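Local coordinates for structural polyprotein, VP1 (Israeli acute paralysis virus, PDB 5CDD) that probably serves as a structural protein of the viral shell, one of the capsid proteins cut from the structural polyprotein and assembled into pentamers, at residues R40-F46 with A183-T189; T61-D65 with S166-Y170; F87-G91 with E144-Y148. All coordinates share one frame; numbering follows the deposited sequence.

All three contacts belong to the jelly-roll body of this capsid protein, and contact 3 touches both of the others. Contact 1, where the loop before strand 47-55 meets the turn after strand 176-184, lies about 10 Å from contact 3, centre to centre. The two touch through the backbone: Thr189 N lies 2.8 Å from Arg89 O, a probable hydrogen bond. Contact 1 therefore borders strand 87-98, which supplies one side of contact 3. Contact 3 in turn packs on contact 2, their centres about 13 Å apart, with Leu168 of contact 2 beside Val145 of contact 3. Contacts 1 and 2 do not touch; their nearest atoms are about 9 Å apart.

Contact 1 (R40-F46 with A183-T189); sequences RTLLRTF and AGNDDFT
Arg44 holds the carbonyl oxygen of Phe188 end-on: NH2 and NH1 of Arg44 both bond to Phe188 O, at 2.9 and 3.1 Å, reaching it from opposite faces of the carbonyl plane. With CG beside the backbone N (chi1 -62°), a bend at chi2 (-68°) brings the guanidinium here, and Asn185 O sits 3.2 Å above the plane of that Arg44 group, over its centre. This approach is no hydrogen bond but should be favourable to a cation. Arg40 NE makes a straighter bond, 2.8 Å to Thr189 OG1, with the hydroxyl lying in the guanidinium plane. On the side of Arg44 remote from Arg40, Gly184 N donates to Leu43 O over 2.8 Å. Asn185 opens a type I turn ending at Phe188, and its OD1 accepts a weak bond from Asp187 N, as in an Asx turn.

Packing takes over farther out. Ala183 CB stands 3.6 Å from the centroid of the Phe46 ring, almost on its normal, a CH-pi contact for which a small methyl is well suited. Leu43 CD1 meets Phe188 CD2 at 3.9 Å, the side chains crossing at about a right angle.

Leu43 and Phe188 also pack on Met78 of helix 77-82. On the strand side, Phe46 touches Arg93 and forms a cation-pi pair with Lys95, both on strand 87-98, while Ala183 bonds to Arg93 through the backbone.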
loop_
_atom_site.group_PDB
_atom_site.type_symbol
_atom_site.label_atom_id
_atom_site.label_comp_id
_atom_site.label_asym_id
_atom_site.label_seq_id
_atom_site.Cartn_x
_atom_site.Cartn_y
_atom_site.Cartn_z
ATOM N N ARG A 40 11.949 34.241 -8.064
ATOM C CA ARG A 40 12.819 33.446 -7.213
ATOM C C ARG A 40 13.047 32.073 -7.829
ATOM O O ARG A 40 14.054 31.427 -7.560
ATOM C CB ARG A 40 12.226 33.293 -5.815
ATOM C CG ARG A 40 13.146 32.556 -4.869
ATOM C CD ARG A 40 12.564 32.445 -3.462
ATOM N NE ARG A 40 12.364 33.742 -2.825
ATOM C CZ ARG A 40 11.199 34.372 -2.747
ATOM N NH1 ARG A 40 10.121 33.816 -3.264
ATOM N NH2 ARG A 40 11.121 35.561 -2.166
ATOM N N THR A 41 12.107 31.634 -8.660
ATOM C CA THR A 41 12.222 30.341 -9.313
ATOM C C THR A 41 13.413 30.334 -10.259
ATOM O O THR A 41 13.938 29.279 -10.597
ATOM C CB THR A 41 10.954 29.989 -10.113
ATOM O OG1 THR A 41 10.789 30.918 -11.189
ATOM C CG2 THR A 41 9.722 30.033 -9.214
ATOM N N LEU A 42 13.848 31.517 -10.680
ATOM C CA LEU A 42 14.978 31.623 -11.592
ATOM C C LEU A 42 16.277 31.557 -10.819
ATOM O O LEU A 42 17.357 31.611 -11.398
ATOM C CB LEU A 42 14.897 32.923 -12.393
ATOM C CG LEU A 42 13.624 33.072 -13.235
ATOM C CD1 LEU A 42 13.646 34.404 -13.957
ATOM C CD2 LEU A 42 13.515 31.930 -14.237
ATOM N N LEU A 43 16.162 31.444 -9.499
ATOM C CA LEU A 43 17.328 31.331 -8.634
ATOM C C LEU A 43 17.502 29.852 -8.293
ATOM O O LEU A 43 18.333 29.480 -7.461
ATOM C CB LEU A 43 17.139 32.148 -7.353
ATOM C CG LEU A 43 17.052 33.668 -7.497
ATOM C CD1 LEU A 43 16.881 34.299 -6.128
ATOM C CD2 LEU A 43 18.308 34.193 -8.169
ATOM N N ARG A 44 16.691 29.020 -8.942
ATOM C CA ARG A 44 16.731 27.573 -8.759
ATOM C C ARG A 44 17.217 26.966 -10.070
ATOM O O ARG A 44 17.887 25.932 -10.086
ATOM C CB ARG A 44 15.338 27.039 -8.416
ATOM C CG ARG A 44 14.774 27.587 -7.116
ATOM C CD ARG A 44 15.558 27.088 -5.911
ATOM N NE ARG A 44 15.108 27.717 -4.673
ATOM C CZ ARG A 44 15.429 28.953 -4.299
ATOM N NH1 ARG A 44 16.211 29.699 -5.065
ATOM N NH2 ARG A 44 14.960 29.446 -3.161
ATOM N N THR A 45 16.871 27.627 -11.169
ATOM C CA THR A 45 17.284 27.190 -12.497
ATOM C C THR A 45 18.764 27.516 -12.665
ATOM O O THR A 45 19.213 28.592 -12.269
ATOM C CB THR A 45 16.517 27.941 -13.600
ATOM O OG1 THR A 45 16.719 29.350 -13.442
ATOM C CG2 THR A 45 15.036 27.641 -13.526
ATOM N N PHE A 46 19.522 26.593 -13.246
ATOM C CA PHE A 46 20.946 26.820 -13.457
ATOM C C PHE A 46 21.204 27.525 -14.776
ATOM O O PHE A 46 20.520 27.277 -15.769
ATOM C CB PHE A 46 21.719 25.501 -13.432
ATOM C CG PHE A 46 21.934 24.948 -12.053
ATOM C CD1 PHE A 46 20.883 24.381 -11.341
ATOM C CD2 PHE A 46 23.191 25.005 -11.459
ATOM C CE1 PHE A 46 21.080 23.880 -10.056
ATOM C CE2 PHE A 46 23.397 24.508 -10.177
ATOM C CZ PHE A 46 22.340 23.944 -9.475
ATOM N N ALA A 183 23.505 28.564 -9.400
ATOM C CA ALA A 183 22.138 28.830 -8.973
ATOM C C ALA A 183 22.182 28.842 -7.453
ATOM O O ALA A 183 23.211 28.518 -6.860
ATOM C CB ALA A 183 21.204 27.731 -9.461
ATOM N N GLY A 184 21.083 29.230 -6.821
ATOM C CA GLY A 184 21.057 29.244 -5.371
ATOM C C GLY A 184 20.518 27.915 -4.880
ATOM O O GLY A 184 19.921 27.174 -5.658
ATOM N N ASN A 185 20.736 27.590 -3.610
ATOM C CA ASN A 185 20.213 26.334 -3.090
ATOM C C ASN A 185 18.716 26.550 -2.878
ATOM O O ASN A 185 18.184 27.591 -3.260
ATOM C CB ASN A 185 20.930 25.936 -1.790
ATOM C CG ASN A 185 20.546 26.800 -0.613
ATOM O OD1 ASN A 185 20.097 27.934 -0.774
ATOM N ND2 ASN A 185 20.742 26.273 0.589
ATOM N N ASP A 186 18.029 25.586 -2.281
ATOM C CA ASP A 186 16.589 25.715 -2.098
ATOM C C ASP A 186 16.169 26.771 -1.068
ATOM O O ASP A 186 14.981 26.935 -0.792
ATOM C CB ASP A 186 15.996 24.343 -1.747
ATOM C CG ASP A 186 14.596 24.147 -2.311
ATOM O OD1 ASP A 186 14.375 24.479 -3.498
ATOM O OD2 ASP A 186 13.719 23.646 -1.574
ATOM N N ASP A 187 17.139 27.498 -0.515
ATOM C CA ASP A 187 16.852 28.541 0.474
ATOM C C ASP A 187 17.298 29.931 0.022
ATOM O O ASP A 187 16.934 30.935 0.636
ATOM C CB ASP A 187 17.535 28.226 1.813
ATOM C CG ASP A 187 16.944 27.015 2.511
ATOM O OD1 ASP A 187 15.706 26.974 2.691
ATOM O OD2 ASP A 187 17.720 26.110 2.891
ATOM N N PHE A 188 18.083 29.987 -1.050
ATOM C CA PHE A 188 18.601 31.253 -1.560
ATOM C C PHE A 188 17.533 32.209 -2.074
ATOM O O PHE A 188 16.634 31.814 -2.817
ATOM C CB PHE A 188 19.612 31.001 -2.680
ATOM C CG PHE A 188 20.355 32.233 -3.102
ATOM C CD1 PHE A 188 21.434 32.699 -2.357
ATOM C CD2 PHE A 188 19.941 32.965 -4.209
ATOM C CE1 PHE A 188 22.086 33.880 -2.706
ATOM C CE2 PHE A 188 20.584 34.146 -4.566
ATOM C CZ PHE A 188 21.660 34.604 -3.811
ATOM N N THR A 189 17.657 33.474 -1.684
ATOM C CA THR A 189 16.721 34.508 -2.102
ATOM C C THR A 189 17.312 35.899 -1.884
ATOM O O THR A 189 18.259 36.072 -1.110
ATOM C CB THR A 189 15.389 34.416 -1.311
ATOM O OG1 THR A 189 14.452 35.371 -1.825
ATOM C CG2 THR A 189 15.624 34.711 0.161
HETATM O O HOH W 1 18.856 25.188 -7.427
#

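Contact 2 (T61-D65 with S166-Y170); sequences TPITD and SSLMY
Thr61 and Tyr170 form an antiparallel hydrogen-bonded pair at the edge of a four-stranded sheet of the jelly roll, where the short strand 61-62 runs beside strand 166-172. The backbone bonds are reciprocal: Thr61 N reaches Tyr170 O at 2.7 Å, and Tyr170 N returns to Thr61 O at 2.6 Å. Next comes the non-hydrogen-bonded pair of Pro62 and Met169, a place that suits proline because no N-H is asked of it. One residue on, Ile63 N donates to Leu168 O over 3.2 Å, and the same oxygen receives a CA-H contact from Pro62.

Apolar contact centres on Ile63, whose CG1 lies 3.4 Å from Leu168 CB, the two side chains crossing at about a right angle. The branched aliphatic side chains of Ile63 and Leu168 suit this buried layer, where Trp53 of strand 47-55 touches Ile63 and Val143 touches Leu168. Thr61 and Tyr170 share one face of the sheet, toward Trp53 and Leu55; Pro62 and Met169 share the other, against Met115.

The chain then turns into helix 64-73. With OG anti to the backbone N of Ser167 (chi1 180°), that hydroxyl oxygen comes 3.9 Å from Thr64 CG2.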
loop_
_atom_site.group_PDB
_atom_site.type_symbol
_atom_site.label_atom_id
_atom_site.label_comp_id
_atom_site.label_asym_id
_atom_site.label_seq_id
_atom_site.Cartn_x
_atom_site.Cartn_y
_atom_site.Cartn_z
ATOM N N THR A 61 41.618 27.242 -5.572
ATOM C CA THR A 61 41.003 28.466 -6.065
ATOM C C THR A 61 39.617 28.797 -5.517
ATOM O O THR A 61 38.661 28.051 -5.726
ATOM C CB THR A 61 40.889 28.424 -7.601
ATOM O OG1 THR A 61 42.190 28.242 -8.172
ATOM C CG2 THR A 61 40.268 29.707 -8.125
ATOM N N PRO A 62 39.490 29.929 -4.807
ATOM C CA PRO A 62 38.188 30.326 -4.259
ATOM C C PRO A 62 37.356 30.805 -5.446
ATOM O O PRO A 62 37.860 31.539 -6.301
ATOM C CB PRO A 62 38.540 31.474 -3.313
ATOM C CG PRO A 62 39.990 31.241 -2.985
ATOM C CD PRO A 62 40.557 30.805 -4.298
ATOM N N ILE A 63 36.093 30.398 -5.515
ATOM C CA ILE A 63 35.264 30.808 -6.641
ATOM C C ILE A 63 34.959 32.300 -6.672
ATOM O O ILE A 63 34.422 32.797 -7.661
ATOM C CB ILE A 63 33.935 30.018 -6.709
ATOM C CG1 ILE A 63 33.438 29.668 -5.302
ATOM C CG2 ILE A 63 34.119 28.778 -7.560
ATOM C CD1 ILE A 63 32.883 30.851 -4.534
ATOM N N THR A 64 35.309 33.016 -5.608
ATOM C CA THR A 64 35.082 34.449 -5.578
ATOM C C THR A 64 35.935 35.067 -6.683
ATOM O O THR A 64 35.612 36.126 -7.214
ATOM C CB THR A 64 35.485 35.065 -4.225
ATOM O OG1 THR A 64 36.814 34.658 -3.882
ATOM C CG2 THR A 64 34.528 34.636 -3.127
ATOM N N ASP A 65 37.022 34.385 -7.035
ATOM C CA ASP A 65 37.915 34.856 -8.089
ATOM C C ASP A 65 37.153 34.926 -9.404
ATOM O O ASP A 65 37.462 35.737 -10.275
ATOM C CB ASP A 65 39.117 33.921 -8.243
ATOM C CG ASP A 65 40.009 33.905 -7.013
ATOM O OD1 ASP A 65 39.908 34.840 -6.186
ATOM O OD2 ASP A 65 40.823 32.963 -6.879
ATOM N N SER A 166 29.941 31.456 4.567
ATOM C CA SER A 166 30.758 30.480 3.856
ATOM C C SER A 166 30.757 30.639 2.342
ATOM O O SER A 166 29.832 31.200 1.759
ATOM C CB SER A 166 30.301 29.066 4.223
ATOM O OG SER A 166 28.897 28.935 4.032
ATOM N N SER A 167 31.814 30.136 1.718
ATOM C CA SER A 167 31.973 30.202 0.274
ATOM C C SER A 167 32.594 28.893 -0.208
ATOM O O SER A 167 32.913 28.018 0.595
ATOM C CB SER A 167 32.864 31.392 -0.102
ATOM O OG SER A 167 33.039 31.477 -1.504
ATOM N N LEU A 168 32.762 28.760 -1.518
ATOM C CA LEU A 168 33.340 27.549 -2.084
ATOM C C LEU A 168 34.798 27.729 -2.510
ATOM O O LEU A 168 35.222 28.822 -2.891
ATOM C CB LEU A 168 32.520 27.099 -3.296
ATOM C CG LEU A 168 32.950 25.796 -3.969
ATOM C CD1 LEU A 168 32.508 24.629 -3.106
ATOM C CD2 LEU A 168 32.332 25.692 -5.352
ATOM N N MET A 169 35.560 26.643 -2.432
ATOM C CA MET A 169 36.955 26.649 -2.844
ATOM C C MET A 169 37.160 25.471 -3.790
ATOM O O MET A 169 36.880 24.327 -3.442
ATOM C CB MET A 169 37.882 26.523 -1.640
ATOM C CG MET A 169 39.348 26.550 -2.024
ATOM S SD MET A 169 40.431 26.727 -0.613
ATOM C CE MET A 169 40.505 25.031 -0.018
ATOM N N TYR A 170 37.656 25.765 -4.986
ATOM C CA TYR A 170 37.868 24.757 -6.017
ATOM C C TYR A 170 39.296 24.219 -6.051
ATOM O O TYR A 170 40.242 24.919 -5.701
ATOM C CB TYR A 170 37.523 25.369 -7.372
ATOM C CG TYR A 170 37.176 24.370 -8.438
ATOM C CD1 TYR A 170 35.987 23.648 -8.375
ATOM C CD2 TYR A 170 38.023 24.160 -9.524
ATOM C CE1 TYR A 170 35.646 22.741 -9.370
ATOM C CE2 TYR A 170 37.694 23.255 -10.526
ATOM C CZ TYR A 170 36.503 22.549 -10.444
ATOM O OH TYR A 170 36.162 21.652 -11.431
#

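Contact 3 (F87-G91 with E144-Y148); sequences FYRGG and EVPFY
Phe147 lays its ring over the backbone of Gly90 at one end of a jelly-roll sheet, where strand 140-145, an antiparallel neighbour of strand 87-98, gives way to a loop. No hydrogen bond joins the two segments here, so the contact depends on shape.

The close part is ring on peptide. Gly90 N stands 3.5 Å above the Phe147 ring plane, displaced toward the rim, while Gly90 O approaches Phe147 CD1 at 3.4 Å. Phe147 places the ring there with CG anti to its backbone N (chi1 -174°), and Phe147 CB rests 3.7 Å from Gly91 N. Two glycines suit the site for different reasons. Gly90 has a positive phi of 114°, a conformation that only the absence of a side chain makes comfortable, and its bare backbone lets a flat ring come down on it. Gly91 turns its CA to Val145 O, where a side-chain carbon would run into that oxygen.

The looser part lies around the ring's far end. Tyr88 CE1 is 4.2 Å from Phe147 CE1, the two side chains crossing at a slant, and the Tyr88 hydroxyl is spent elsewhere, on Asp165. Other subunits cover Phe147 as well: Leu40 of another capsid protein chain and Lys30 of a second copy of this protein pack on it. Arg89 sends NH2 to Gly41 O of that other capsid protein chain, leaving its aliphatic stem near the ring, with Arg89 CG 4.2 Å from Phe147 CE2.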
loop_
_atom_site.group_PDB
_atom_site.type_symbol
_atom_site.label_atom_id
_atom_site.label_comp_id
_atom_site.label_asym_id
_atom_site.label_seq_id
_atom_site.Cartn_x
_atom_site.Cartn_y
_atom_site.Cartn_z
ATOM N N PHE A 87 19.997 42.929 -0.374
ATOM C CA PHE A 87 20.483 41.834 0.463
ATOM C C PHE A 87 20.208 40.468 -0.145
ATOM O O PHE A 87 19.324 40.318 -0.989
ATOM C CB PHE A 87 19.809 41.888 1.837
ATOM C CG PHE A 87 20.082 43.146 2.604
ATOM C CD1 PHE A 87 21.280 43.312 3.294
ATOM C CD2 PHE A 87 19.139 44.169 2.641
ATOM C CE1 PHE A 87 21.535 44.477 4.013
ATOM C CE2 PHE A 87 19.384 45.339 3.357
ATOM C CZ PHE A 87 20.585 45.493 4.044
ATOM N N TYR A 88 20.976 39.473 0.292
ATOM C CA TYR A 88 20.794 38.101 -0.167
ATOM C C TYR A 88 20.793 37.203 1.064
ATOM O O TYR A 88 21.160 37.637 2.157
ATOM C CB TYR A 88 21.899 37.688 -1.151
ATOM C CG TYR A 88 23.253 37.387 -0.549
ATOM C CD1 TYR A 88 23.485 36.202 0.150
ATOM C CD2 TYR A 88 24.316 38.271 -0.712
ATOM C CE1 TYR A 88 24.745 35.904 0.666
ATOM C CE2 TYR A 88 25.578 37.983 -0.200
ATOM C CZ TYR A 88 25.786 36.800 0.485
ATOM O OH TYR A 88 27.039 36.516 0.984
ATOM N N ARG A 89 20.381 35.954 0.891
ATOM C CA ARG A 89 20.311 35.035 2.014
ATOM C C ARG A 89 20.103 33.609 1.527
ATOM O O ARG A 89 19.281 33.362 0.649
ATOM C CB ARG A 89 19.161 35.469 2.920
ATOM C CG ARG A 89 18.864 34.558 4.075
ATOM C CD ARG A 89 17.663 33.678 3.796
ATOM N NE ARG A 89 17.150 33.117 5.040
ATOM C CZ ARG A 89 16.118 32.289 5.119
ATOM N NH1 ARG A 89 15.481 31.913 4.018
ATOM N NH2 ARG A 89 15.715 31.847 6.303
ATOM N N GLY A 90 20.855 32.673 2.096
ATOM C CA GLY A 90 20.730 31.284 1.690
ATOM C C GLY A 90 21.982 30.758 1.014
ATOM O O GLY A 90 22.899 31.520 0.705
ATOM N N GLY A 91 22.013 29.450 0.776
ATOM C CA GLY A 91 23.162 28.822 0.147
ATOM C C GLY A 91 23.252 29.000 -1.357
ATOM O O GLY A 91 22.438 29.698 -1.963
ATOM N N GLU A 144 27.078 21.939 -3.343
ATOM C CA GLU A 144 26.259 22.977 -2.729
ATOM C C GLU A 144 26.924 23.573 -1.495
ATOM O O GLU A 144 27.511 22.856 -0.685
ATOM C CB GLU A 144 24.901 22.409 -2.330
ATOM C CG GLU A 144 23.932 23.448 -1.802
ATOM C CD GLU A 144 22.688 22.825 -1.208
ATOM O OE1 GLU A 144 22.136 21.890 -1.828
ATOM O OE2 GLU A 144 22.259 23.276 -0.126
ATOM N N VAL A 145 26.819 24.890 -1.355
ATOM C CA VAL A 145 27.397 25.595 -0.221
ATOM C C VAL A 145 26.281 26.051 0.713
ATOM O O VAL A 145 25.476 26.910 0.358
ATOM C CB VAL A 145 28.192 26.831 -0.686
ATOM C CG1 VAL A 145 28.755 27.571 0.513
ATOM C CG2 VAL A 145 29.307 26.405 -1.621
ATOM N N PRO A 146 26.211 25.470 1.922
ATOM C CA PRO A 146 25.175 25.841 2.888
ATOM C C PRO A 146 25.329 27.300 3.295
ATOM O O PRO A 146 26.357 27.920 3.019
ATOM C CB PRO A 146 25.439 24.900 4.061
ATOM C CG PRO A 146 26.088 23.720 3.420
ATOM C CD PRO A 146 27.032 24.366 2.444
ATOM N N PHE A 147 24.314 27.852 3.949
ATOM C CA PHE A 147 24.399 29.231 4.395
ATOM C C PHE A 147 24.837 29.272 5.852
ATOM O O PHE A 147 24.009 29.341 6.759
ATOM C CB PHE A 147 23.055 29.947 4.246
ATOM C CG PHE A 147 23.115 31.422 4.568
ATOM C CD1 PHE A 147 23.937 32.277 3.834
ATOM C CD2 PHE A 147 22.344 31.958 5.596
ATOM C CE1 PHE A 147 23.990 33.645 4.120
ATOM C CE2 PHE A 147 22.392 33.325 5.888
ATOM C CZ PHE A 147 23.216 34.168 5.147
ATOM N N TYR A 148 26.147 29.194 6.067
ATOM C CA TYR A 148 26.712 29.268 7.407
ATOM C C TYR A 148 27.094 30.736 7.545
ATOM O O TYR A 148 28.110 31.167 7.002
ATOM C CB TYR A 148 27.963 28.395 7.513
ATOM C CG TYR A 148 27.716 26.905 7.418
ATOM C CD1 TYR A 148 26.832 26.265 8.289
ATOM C CD2 TYR A 148 28.417 26.119 6.500
ATOM C CE1 TYR A 148 26.659 24.880 8.253
ATOM C CE2 TYR A 148 28.252 24.736 6.455
ATOM C CZ TYR A 148 27.375 24.123 7.337
ATOM O OH TYR A 148 27.233 22.754 7.319
#